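Local coordinates for protein phosphoribosylaminoimidazole-succinocarboxamide synthase (Pyrococcus horikoshii, PDB 3U55) that catalyses the ATP-dependent joining of L-aspartate to the carboxylate of an aminoimidazole ribonucleotide, forming SAICAR in de novo purine biosynthesis, at residues A[66-71]-A[187-192]; A[91-96]-A[118-123]; A[47-52]-A[191-196]. All coordinates share one frame; numbering follows the deposited sequence.

Contact 1: A[66-71]-A[187-192]; sequences KTHFIG and VLADEI
H68 and T67 meet L188 and A189 at a single beta bridge, where the approach to strand 69-72 of the four-stranded antiparallel sheet is laced to strand 186-188 of the six-stranded sheet and the chain after it. The evidence for the bridge is a T67–L188 CA separation of 4.4 Å and two backbone bonds around it: L188 N donates to K66 O, and H68 N donates to L188 O over 2.7 Å. The touching parts run 41° apart.

The side chain of H68 then carries the contact onward. Its CB lies 3.6 Å from L188 O. With CG set between the backbone N and the carbonyl carbon, chi1 72° brings the imidazole alongside 189-190. H68 CG and CD2 both lie under A189 CA, each 3.6 Å from it, and L188 O, oblique to the ring, is also near CD2. A189 CA sits almost exactly over the ring centre, 3.5 Å from the centroid and 3° off the normal, a CH-pi contact on one face. ND1 lies beside the methyl of A189, while CE1 approaches both N and O of D190. At the tip, NE2 donates to D190 O, a weak bond because it is bent, although the oxygen lies near the ring plane. F57 of helix 45-62 meets this imidazole with its own ring nearly perpendicular.

V187 adds an apolar contact: its CG1, anti to the backbone N, presses on the peptide after T67, 3.3 Å from T67 C. The CB of D190 points away from 66-71, and its OD2 pairs with K13, which also bridges to E191. T67 OG1 accepts from F69 N at 3.2 Å, an ST turn that ties down the chain just as it enters its strand.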
loop_
_atom_site.group_PDB
_atom_site.type_symbol
_atom_site.label_atom_id
_atom_site.label_comp_id
_atom_site.label_asym_id
_atom_site.label_seq_id
_atom_site.Cartn_x
_atom_site.Cartn_y
_atom_site.Cartn_z
ATOM N N LYS A 66 -6.175 -3.912 25.280
ATOM C CA LYS A 66 -5.072 -3.305 26.023
ATOM C C LYS A 66 -4.736 -1.935 25.458
ATOM O O LYS A 66 -4.413 -1.816 24.278
ATOM C CB LYS A 66 -3.822 -4.190 25.980
ATOM C CG LYS A 66 -3.872 -5.397 26.883
ATOM C CD LYS A 66 -2.482 -6.019 27.034
ATOM C CE LYS A 66 -2.581 -7.444 27.539
ATOM N NZ LYS A 66 -3.055 -8.348 26.456
ATOM N N THR A 67 -4.816 -0.905 26.301
ATOM C CA THR A 67 -4.470 0.457 25.891
ATOM C C THR A 67 -3.413 1.039 26.818
ATOM O O THR A 67 -3.180 0.516 27.917
ATOM C CB THR A 67 -5.680 1.417 25.881
ATOM O OG1 THR A 67 -5.969 1.858 27.215
ATOM C CG2 THR A 67 -6.920 0.775 25.257
ATOM N N HIS A 68 -2.786 2.127 26.385
ATOM C CA HIS A 68 -1.754 2.767 27.194
ATOM C C HIS A 68 -2.320 3.645 28.325
ATOM O O HIS A 68 -1.560 4.219 29.100
ATOM C CB HIS A 68 -0.725 3.507 26.318
ATOM C CG HIS A 68 -1.228 4.771 25.682
ATOM N ND1 HIS A 68 -0.372 5.733 25.184
ATOM C CD2 HIS A 68 -2.481 5.226 25.445
ATOM C CE1 HIS A 68 -1.078 6.727 24.673
ATOM N NE2 HIS A 68 -2.360 6.446 24.822
ATOM N N PHE A 69 -3.645 3.730 28.421
ATOM C CA PHE A 69 -4.279 4.595 29.413
ATOM C C PHE A 69 -4.066 4.099 30.847
ATOM O O PHE A 69 -4.405 2.963 31.169
ATOM C CB PHE A 69 -5.778 4.770 29.133
ATOM C CG PHE A 69 -6.496 5.599 30.175
ATOM C CD1 PHE A 69 -6.223 6.961 30.311
ATOM C CD2 PHE A 69 -7.432 5.015 31.025
ATOM C CE1 PHE A 69 -6.876 7.734 31.278
ATOM C CE2 PHE A 69 -8.092 5.777 31.998
ATOM C CZ PHE A 69 -7.813 7.139 32.122
ATOM N N ILE A 70 -3.510 4.962 31.691
ATOM C CA ILE A 70 -3.374 4.671 33.127
ATOM C C ILE A 70 -4.327 5.547 33.954
ATOM O O ILE A 70 -5.129 5.032 34.735
ATOM C CB ILE A 70 -1.906 4.809 33.619
ATOM C CG1 ILE A 70 -1.017 3.757 32.934
ATOM C CG2 ILE A 70 -1.824 4.668 35.156
ATOM C CD1 ILE A 70 0.480 3.948 33.152
ATOM N N GLY A 71 -4.240 6.862 33.770
ATOM C CA GLY A 71 -5.105 7.789 34.493
ATOM C C GLY A 71 -5.051 9.223 34.004
ATOM O O GLY A 71 -4.298 9.560 33.081
ATOM N N VAL A 187 -0.071 -3.002 22.487
ATOM C CA VAL A 187 -0.889 -2.077 23.262
ATOM C C VAL A 187 -1.286 -0.861 22.417
ATOM O O VAL A 187 -0.441 -0.251 21.760
ATOM C CB VAL A 187 -0.113 -1.614 24.524
ATOM C CG1 VAL A 187 -0.921 -0.616 25.335
ATOM C CG2 VAL A 187 0.276 -2.824 25.390
ATOM N N LEU A 188 -2.574 -0.531 22.446
ATOM C CA LEU A 188 -3.107 0.642 21.751
ATOM C C LEU A 188 -2.624 1.922 22.430
ATOM O O LEU A 188 -2.757 2.074 23.652
ATOM C CB LEU A 188 -4.636 0.595 21.734
ATOM C CG LEU A 188 -5.325 1.724 20.974
ATOM C CD1 LEU A 188 -4.854 1.718 19.534
ATOM C CD2 LEU A 188 -6.839 1.594 21.054
ATOM N N ALA A 189 -2.066 2.835 21.639
ATOM C CA ALA A 189 -1.466 4.065 22.167
ATOM C C ALA A 189 -2.095 5.325 21.568
ATOM O O ALA A 189 -3.265 5.305 21.178
ATOM C CB ALA A 189 0.050 4.044 21.951
ATOM N N ASP A 190 -1.324 6.416 21.518
ATOM C CA ASP A 190 -1.775 7.700 20.962
ATOM C C ASP A 190 -3.129 8.139 21.552
ATOM O O ASP A 190 -3.330 8.057 22.773
ATOM C CB ASP A 190 -1.780 7.672 19.414
ATOM C CG ASP A 190 -1.804 9.069 18.798
ATOM O OD1 ASP A 190 -2.741 9.371 18.027
ATOM O OD2 ASP A 190 -0.896 9.873 19.094
ATOM N N GLU A 191 -4.043 8.595 20.694
ATOM C CA GLU A 191 -5.320 9.166 21.129
ATOM C C GLU A 191 -6.478 8.603 20.315
ATOM O O GLU A 191 -6.269 7.998 19.256
ATOM C CB GLU A 191 -5.294 10.701 20.985
ATOM C CG GLU A 191 -5.320 11.186 19.533
ATOM C CD GLU A 191 -5.340 12.704 19.388
ATOM O OE1 GLU A 191 -6.380 13.338 19.670
ATOM O OE2 GLU A 191 -4.309 13.262 18.967
ATOM N N ILE A 192 -7.695 8.808 20.809
ATOM C CA ILE A 192 -8.906 8.528 20.037
ATOM C C ILE A 192 -9.831 9.720 20.238
ATOM O O ILE A 192 -10.377 9.911 21.326
ATOM C CB ILE A 192 -9.618 7.214 20.464
ATOM C CG1 ILE A 192 -8.670 6.013 20.379
ATOM C CG2 ILE A 192 -10.860 6.968 19.597
ATOM C CD1 ILE A 192 -9.249 4.729 20.948
#

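Contact 2: A[91-96]-A[118-123]; sequences VVRNVV and ELYYKN. With SO4 (sulfate ion), chain B.
V91 lays its CG2 methyl against the ring of Y120, 3.7 Å from Y120 CE2, approaching obliquely. The two belong to neighbouring antiparallel strands, 84-93 and 111-121, of the six-stranded sheet; the axes of 91-93 and 118-121 run 153° apart. V91 and E118 form a hydrogen-bonded antiparallel pair: V91 N donates to E118 O and E118 N returns a bond of 2.8 Å to V91 O.

Beyond that pair, E118 becomes the polar centre. One oxygen, OE1, accepts from two donors that reach it from opposite faces of the carboxylate. R93 NH1 makes a salt bridge to E118 OE1 at 3.0 Å from the syn side, with OE1 close to the guanidinium plane, whereas the hydroxyl of Y120 donates to the same oxygen over 2.6 Å from well above the carboxylate plane. The guanidinium and carboxylate planes are 54° apart, so this is a single-oxygen grip and not a flat, two-pronged pairing. A bend at chi3 (76°) turns the guanidinium toward E118 OE1 and the sulfate; R93 CD itself lies 3.6 Å from both E118 OE1 and OE2. With E118 replaced by an alanine, R93 NH1 and the Y120 hydroxyl would probably lose their shared acceptor, leaving the guanidinium less firmly oriented.

That orientation matters because the NH1 and NH2 ends face a bound sulfate, probably from the crystallisation liquor, which S99 N and R198 NH1 also hold. Two arginines and a backbone N-H around a tetrahedral anion are consistent with a substrate phosphate site, as in relatives of this family. R93 NH2 points almost straight at sulfate O1, at a distance of 2.5 Å so short that its detail is doubtful, and R93 NH1 adds a weak 3.4 Å bond to sulfate O3.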
loop_
_atom_site.group_PDB
_atom_site.type_symbol
_atom_site.label_atom_id
_atom_site.label_comp_id
_atom_site.label_asym_id
_atom_site.label_seq_id
_atom_site.Cartn_x
_atom_site.Cartn_y
_atom_site.Cartn_z
ATOM N N VAL A 91 -5.011 2.660 9.894
ATOM C CA VAL A 91 -6.274 3.314 9.566
ATOM C C VAL A 91 -7.354 2.266 9.243
ATOM O O VAL A 91 -7.156 1.417 8.374
ATOM C CB VAL A 91 -6.086 4.305 8.389
ATOM C CG1 VAL A 91 -7.399 4.980 8.046
ATOM C CG2 VAL A 91 -4.988 5.346 8.720
ATOM N N VAL A 92 -8.482 2.329 9.947
ATOM C CA VAL A 92 -9.624 1.455 9.659
ATOM C C VAL A 92 -10.718 2.303 9.023
ATOM O O VAL A 92 -11.031 3.368 9.528
ATOM C CB VAL A 92 -10.164 0.741 10.933
ATOM C CG1 VAL A 92 -11.301 -0.230 10.581
ATOM C CG2 VAL A 92 -9.065 -0.036 11.627
ATOM N N ARG A 93 -11.296 1.825 7.922
ATOM C CA ARG A 93 -12.279 2.613 7.169
ATOM C C ARG A 93 -13.549 1.790 6.906
ATOM O O ARG A 93 -13.482 0.666 6.398
ATOM C CB ARG A 93 -11.665 3.135 5.853
ATOM C CG ARG A 93 -10.127 3.391 5.923
ATOM C CD ARG A 93 -9.547 4.043 4.646
ATOM N NE ARG A 93 -9.882 5.456 4.628
ATOM C CZ ARG A 93 -9.028 6.475 4.659
ATOM N NH1 ARG A 93 -7.702 6.309 4.655
ATOM N NH2 ARG A 93 -9.528 7.694 4.667
ATOM N N ASN A 94 -14.692 2.370 7.274
ATOM C CA ASN A 94 -16.014 1.768 7.089
ATOM C C ASN A 94 -16.784 2.427 5.947
ATOM O O ASN A 94 -17.594 1.782 5.259
ATOM C CB ASN A 94 -16.827 1.923 8.370
ATOM C CG ASN A 94 -16.198 1.218 9.548
ATOM O OD1 ASN A 94 -15.928 0.010 9.496
ATOM N ND2 ASN A 94 -15.965 1.962 10.623
ATOM N N VAL A 95 -16.532 3.719 5.770
ATOM C CA VAL A 95 -17.191 4.537 4.760
ATOM C C VAL A 95 -16.097 5.254 3.980
ATOM O O VAL A 95 -15.081 5.654 4.566
ATOM C CB VAL A 95 -18.140 5.560 5.427
ATOM C CG1 VAL A 95 -18.751 6.507 4.402
ATOM C CG2 VAL A 95 -19.229 4.845 6.218
ATOM N N VAL A 96 -16.280 5.399 2.666
ATOM C CA VAL A 96 -15.270 6.064 1.826
ATOM C C VAL A 96 -15.200 7.568 2.126
ATOM O O VAL A 96 -16.209 8.283 2.094
ATOM C CB VAL A 96 -15.492 5.809 0.308
ATOM C CG1 VAL A 96 -14.537 6.626 -0.529
ATOM C CG2 VAL A 96 -15.327 4.320 -0.024
ATOM N N GLU A 118 -5.577 -0.050 6.544
ATOM C CA GLU A 118 -4.403 0.445 5.837
ATOM C C GLU A 118 -3.287 0.684 6.831
ATOM O O GLU A 118 -3.523 1.178 7.940
ATOM C CB GLU A 118 -4.707 1.748 5.092
ATOM C CG GLU A 118 -5.736 1.603 3.971
ATOM C CD GLU A 118 -6.253 2.939 3.456
ATOM O OE1 GLU A 118 -5.960 3.995 4.058
ATOM O OE2 GLU A 118 -6.987 2.933 2.450
ATOM N N LEU A 119 -2.074 0.314 6.436
ATOM C CA LEU A 119 -0.891 0.574 7.258
ATOM C C LEU A 119 -0.084 1.693 6.627
ATOM O O LEU A 119 0.159 1.679 5.418
ATOM C CB LEU A 119 -0.021 -0.683 7.363
ATOM C CG LEU A 119 -0.718 -1.957 7.859
ATOM C CD1 LEU A 119 0.189 -3.177 7.708
ATOM C CD2 LEU A 119 -1.144 -1.783 9.311
ATOM N N TYR A 120 0.323 2.655 7.451
ATOM C CA TYR A 120 1.169 3.759 7.012
ATOM C C TYR A 120 2.444 3.767 7.827
ATOM O O TYR A 120 2.422 3.606 9.044
ATOM C CB TYR A 120 0.454 5.108 7.122
ATOM C CG TYR A 120 -0.699 5.223 6.162
ATOM C CD1 TYR A 120 -0.517 5.761 4.887
ATOM C CD2 TYR A 120 -1.972 4.767 6.518
ATOM C CE1 TYR A 120 -1.565 5.845 3.987
ATOM C CE2 TYR A 120 -3.032 4.852 5.627
ATOM C CZ TYR A 120 -2.821 5.397 4.365
ATOM O OH TYR A 120 -3.862 5.478 3.476
ATOM N N TYR A 121 3.555 3.916 7.129
ATOM C CA TYR A 121 4.860 3.987 7.771
ATOM C C TYR A 121 5.102 5.409 8.281
ATOM O O TYR A 121 5.139 6.350 7.493
ATOM C CB TYR A 121 5.931 3.559 6.767
ATOM C CG TYR A 121 7.363 3.782 7.200
ATOM C CD1 TYR A 121 7.769 3.542 8.514
ATOM C CD2 TYR A 121 8.320 4.206 6.280
ATOM C CE1 TYR A 121 9.104 3.745 8.907
ATOM C CE2 TYR A 121 9.646 4.404 6.661
ATOM C CZ TYR A 121 10.026 4.178 7.970
ATOM O OH TYR A 121 11.347 4.378 8.327
ATOM N N LYS A 122 5.256 5.563 9.596
ATOM C CA LYS A 122 5.509 6.883 10.185
ATOM C C LYS A 122 6.938 7.320 9.883
ATOM O O LYS A 122 7.893 6.778 10.438
ATOM C CB LYS A 122 5.253 6.884 11.693
ATOM C CG LYS A 122 3.786 6.880 12.083
ATOM C CD LYS A 122 3.601 6.856 13.606
ATOM C CE LYS A 122 4.004 8.173 14.267
ATOM N NZ LYS A 122 2.949 9.210 14.118
ATOM N N ASN A 123 7.066 8.283 8.976
ATOM C CA ASN A 123 8.358 8.776 8.502
ATOM C C ASN A 123 8.130 10.117 7.827
ATOM O O ASN A 123 7.583 10.170 6.733
ATOM C CB ASN A 123 8.994 7.775 7.520
ATOM C CG ASN A 123 10.384 8.198 7.051
ATOM O OD1 ASN A 123 10.566 9.277 6.490
ATOM N ND2 ASN A 123 11.365 7.334 7.266
HETATM S S SO4 B . -6.914 10.251 5.306
HETATM O O1 SO4 B . -8.119 9.738 4.680
HETATM O O2 SO4 B . -7.234 10.904 6.570
HETATM O O3 SO4 B . -6.002 9.127 5.519
HETATM O O4 SO4 B . -6.292 11.235 4.429
#

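Contact 3: A[47-52]-A[191-196]; sequences WLNAQL and EISPDT
Helix 45-62 passes beside the irregular chain 191-196, with backbones closest at N49 and S193, whose CA atoms are 5.2 Å apart; the segments meet mainly through side chains, with I192 O also 3.7 Å from L52 C.

N49 is the main contributor from the helix. Its CG lies beside the backbone N and anti to the carbonyl carbon (chi1 -69°), which lays the amide across the loop. N49 OD1 rests 3.6 Å from S193 CB and 3.5 Å from P194 CD, carbon neighbours both, and it is buried with no polar partner in the model. The other end of the amide, ND2, stands 3.3 Å from D195 CG, but the angles to both carboxylate oxygens are poor and the two planes are 64° apart, so this is contact without a hydrogen bond. D195 takes its polar partners beyond these segments: the hydroxyl of Y224 at OD2 and K45 at OD1.

One turn along the helix, L52 points toward the loop and sets its CD1 on the proline ring, 3.6 Å from P194 CD, crossing it at about a right angle. The aromatic side chain of Y224 also touches N49 and P194, placing helix 220-232 against the same site.

The loop is bonded within itself and to S53 of the helix, whose OG bonds both I192 N and N49 O. S193 OG donates to E191 OE1 over 2.6 Å, arriving above the carboxylate plane, and S193 N donates to T196 OG1. The same S193 OG accepts from D195 N, which makes an ST turn, here set in the connection between strands 186-188 and 197-201 of the six-stranded sheet, a loop seated on helix 45-62.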
loop_
_atom_site.group_PDB
_atom_site.type_symbol
_atom_site.label_atom_id
_atom_site.label_comp_id
_atom_site.label_asym_id
_atom_site.label_seq_id
_atom_site.Cartn_x
_atom_site.Cartn_y
_atom_site.Cartn_z
ATOM N N TRP A 47 -8.870 20.060 25.765
ATOM C CA TRP A 47 -9.720 19.497 26.811
ATOM C C TRP A 47 -10.685 18.457 26.251
ATOM O O TRP A 47 -10.788 17.352 26.785
ATOM C CB TRP A 47 -10.484 20.601 27.550
ATOM C CG TRP A 47 -11.184 20.127 28.793
ATOM C CD1 TRP A 47 -10.678 20.107 30.066
ATOM C CD2 TRP A 47 -12.517 19.610 28.884
ATOM N NE1 TRP A 47 -11.611 19.610 30.942
ATOM C CE2 TRP A 47 -12.749 19.293 30.244
ATOM C CE3 TRP A 47 -13.538 19.379 27.949
ATOM C CZ2 TRP A 47 -13.959 18.759 30.691
ATOM C CZ3 TRP A 47 -14.741 18.849 28.397
ATOM C CH2 TRP A 47 -14.941 18.546 29.758
ATOM N N LEU A 48 -11.367 18.809 25.164
ATOM C CA LEU A 48 -12.304 17.899 24.509
ATOM C C LEU A 48 -11.636 16.613 24.025
ATOM O O LEU A 48 -12.129 15.519 24.302
ATOM C CB LEU A 48 -13.030 18.606 23.360
ATOM C CG LEU A 48 -14.009 19.693 23.823
ATOM C CD1 LEU A 48 -14.294 20.686 22.695
ATOM C CD2 LEU A 48 -15.300 19.084 24.382
ATOM N N ASN A 49 -10.518 16.743 23.317
ATOM C CA ASN A 49 -9.792 15.567 22.823
ATOM C C ASN A 49 -9.274 14.670 23.950
ATOM O O ASN A 49 -9.333 13.439 23.842
ATOM C CB ASN A 49 -8.661 15.970 21.871
ATOM C CG ASN A 49 -9.175 16.532 20.552
ATOM O OD1 ASN A 49 -10.353 16.407 20.229
ATOM N ND2 ASN A 49 -8.290 17.166 19.793
ATOM N N ALA A 50 -8.794 15.286 25.031
ATOM C CA ALA A 50 -8.350 14.541 26.213
ATOM C C ALA A 50 -9.505 13.753 26.837
ATOM O O ALA A 50 -9.377 12.547 27.082
ATOM C CB ALA A 50 -7.722 15.475 27.237
ATOM N N GLN A 51 -10.625 14.438 27.072
ATOM C CA GLN A 51 -11.807 13.844 27.700
ATOM C C GLN A 51 -12.390 12.708 26.862
ATOM O O GLN A 51 -12.733 11.643 27.391
ATOM C CB GLN A 51 -12.888 14.902 27.954
ATOM C CG GLN A 51 -12.524 15.961 28.983
ATOM C CD GLN A 51 -12.288 15.395 30.371
ATOM O OE1 GLN A 51 -13.125 14.678 30.916
ATOM N NE2 GLN A 51 -11.146 15.726 30.952
ATOM N N LEU A 52 -12.499 12.944 25.558
ATOM C CA LEU A 52 -13.023 11.927 24.646
ATOM C C LEU A 52 -12.092 10.712 24.523
ATOM O O LEU A 52 -12.561 9.573 24.433
ATOM C CB LEU A 52 -13.342 12.540 23.281
ATOM C CG LEU A 52 -14.546 13.486 23.293
ATOM C CD1 LEU A 52 -14.584 14.335 22.033
ATOM C CD2 LEU A 52 -15.861 12.725 23.476
ATOM N N GLU A 191 -4.043 8.595 20.694
ATOM C CA GLU A 191 -5.320 9.166 21.129
ATOM C C GLU A 191 -6.478 8.603 20.315
ATOM O O GLU A 191 -6.269 7.998 19.256
ATOM C CB GLU A 191 -5.294 10.701 20.985
ATOM C CG GLU A 191 -5.320 11.186 19.533
ATOM C CD GLU A 191 -5.340 12.704 19.388
ATOM O OE1 GLU A 191 -6.380 13.338 19.670
ATOM O OE2 GLU A 191 -4.309 13.262 18.967
ATOM N N ILE A 192 -7.695 8.808 20.809
ATOM C CA ILE A 192 -8.906 8.528 20.037
ATOM C C ILE A 192 -9.831 9.720 20.238
ATOM O O ILE A 192 -10.377 9.911 21.326
ATOM C CB ILE A 192 -9.618 7.214 20.464
ATOM C CG1 ILE A 192 -8.670 6.013 20.379
ATOM C CG2 ILE A 192 -10.860 6.968 19.597
ATOM C CD1 ILE A 192 -9.249 4.729 20.948
ATOM N N SER A 193 -9.984 10.525 19.190
ATOM C CA SER A 193 -10.675 11.805 19.290
ATOM C C SER A 193 -11.199 12.249 17.926
ATOM O O SER A 193 -10.898 11.620 16.908
ATOM C CB SER A 193 -9.710 12.870 19.827
ATOM O OG SER A 193 -8.788 13.247 18.820
ATOM N N PRO A 194 -11.970 13.354 17.893
ATOM C CA PRO A 194 -12.400 13.907 16.610
ATOM C C PRO A 194 -11.238 14.400 15.734
ATOM O O PRO A 194 -11.450 14.712 14.561
ATOM C CB PRO A 194 -13.300 15.074 17.023
ATOM C CG PRO A 194 -13.787 14.708 18.387
ATOM C CD PRO A 194 -12.616 14.043 19.026
ATOM N N ASP A 195 -10.035 14.480 16.303
ATOM C CA ASP A 195 -8.812 14.732 15.526
ATOM C C ASP A 195 -8.362 13.505 14.716
ATOM O O ASP A 195 -7.806 13.648 13.624
ATOM C CB ASP A 195 -7.655 15.162 16.446
ATOM C CG ASP A 195 -7.534 16.680 16.596
ATOM O OD1 ASP A 195 -6.424 17.153 16.922
ATOM O OD2 ASP A 195 -8.531 17.400 16.389
ATOM N N THR A 196 -8.591 12.312 15.261
ATOM C CA THR A 196 -8.074 11.073 14.667
ATOM C C THR A 196 -9.151 10.166 14.053
ATOM O O THR A 196 -8.842 9.111 13.497
ATOM C CB THR A 196 -7.250 10.269 15.690
ATOM O OG1 THR A 196 -8.057 9.977 16.838
ATOM C CG2 THR A 196 -6.005 11.052 16.110
#

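In the fold
Contacts 1 and 3 are neighbours, with centres 12 Å apart and residues E191 and I192 in common: the chain leaving strand 186-188 first bridges to the entry of strand 69-72, then runs across helix 45-62, the element just before that strand. Together they fasten the N-terminal part, helix 45-62 and the four-stranded sheet, to the six-stranded sheet. Contact 2 lies on the same six-stranded sheet as contact 1, but about 18 Å away between centres, and is equally far from contact 3 without touching either. In sequence it falls between the paired segments of both, so these two long-range closures bracket the strand pair 84-93 and 111-121, the first of which carries the sulfate-binding R93.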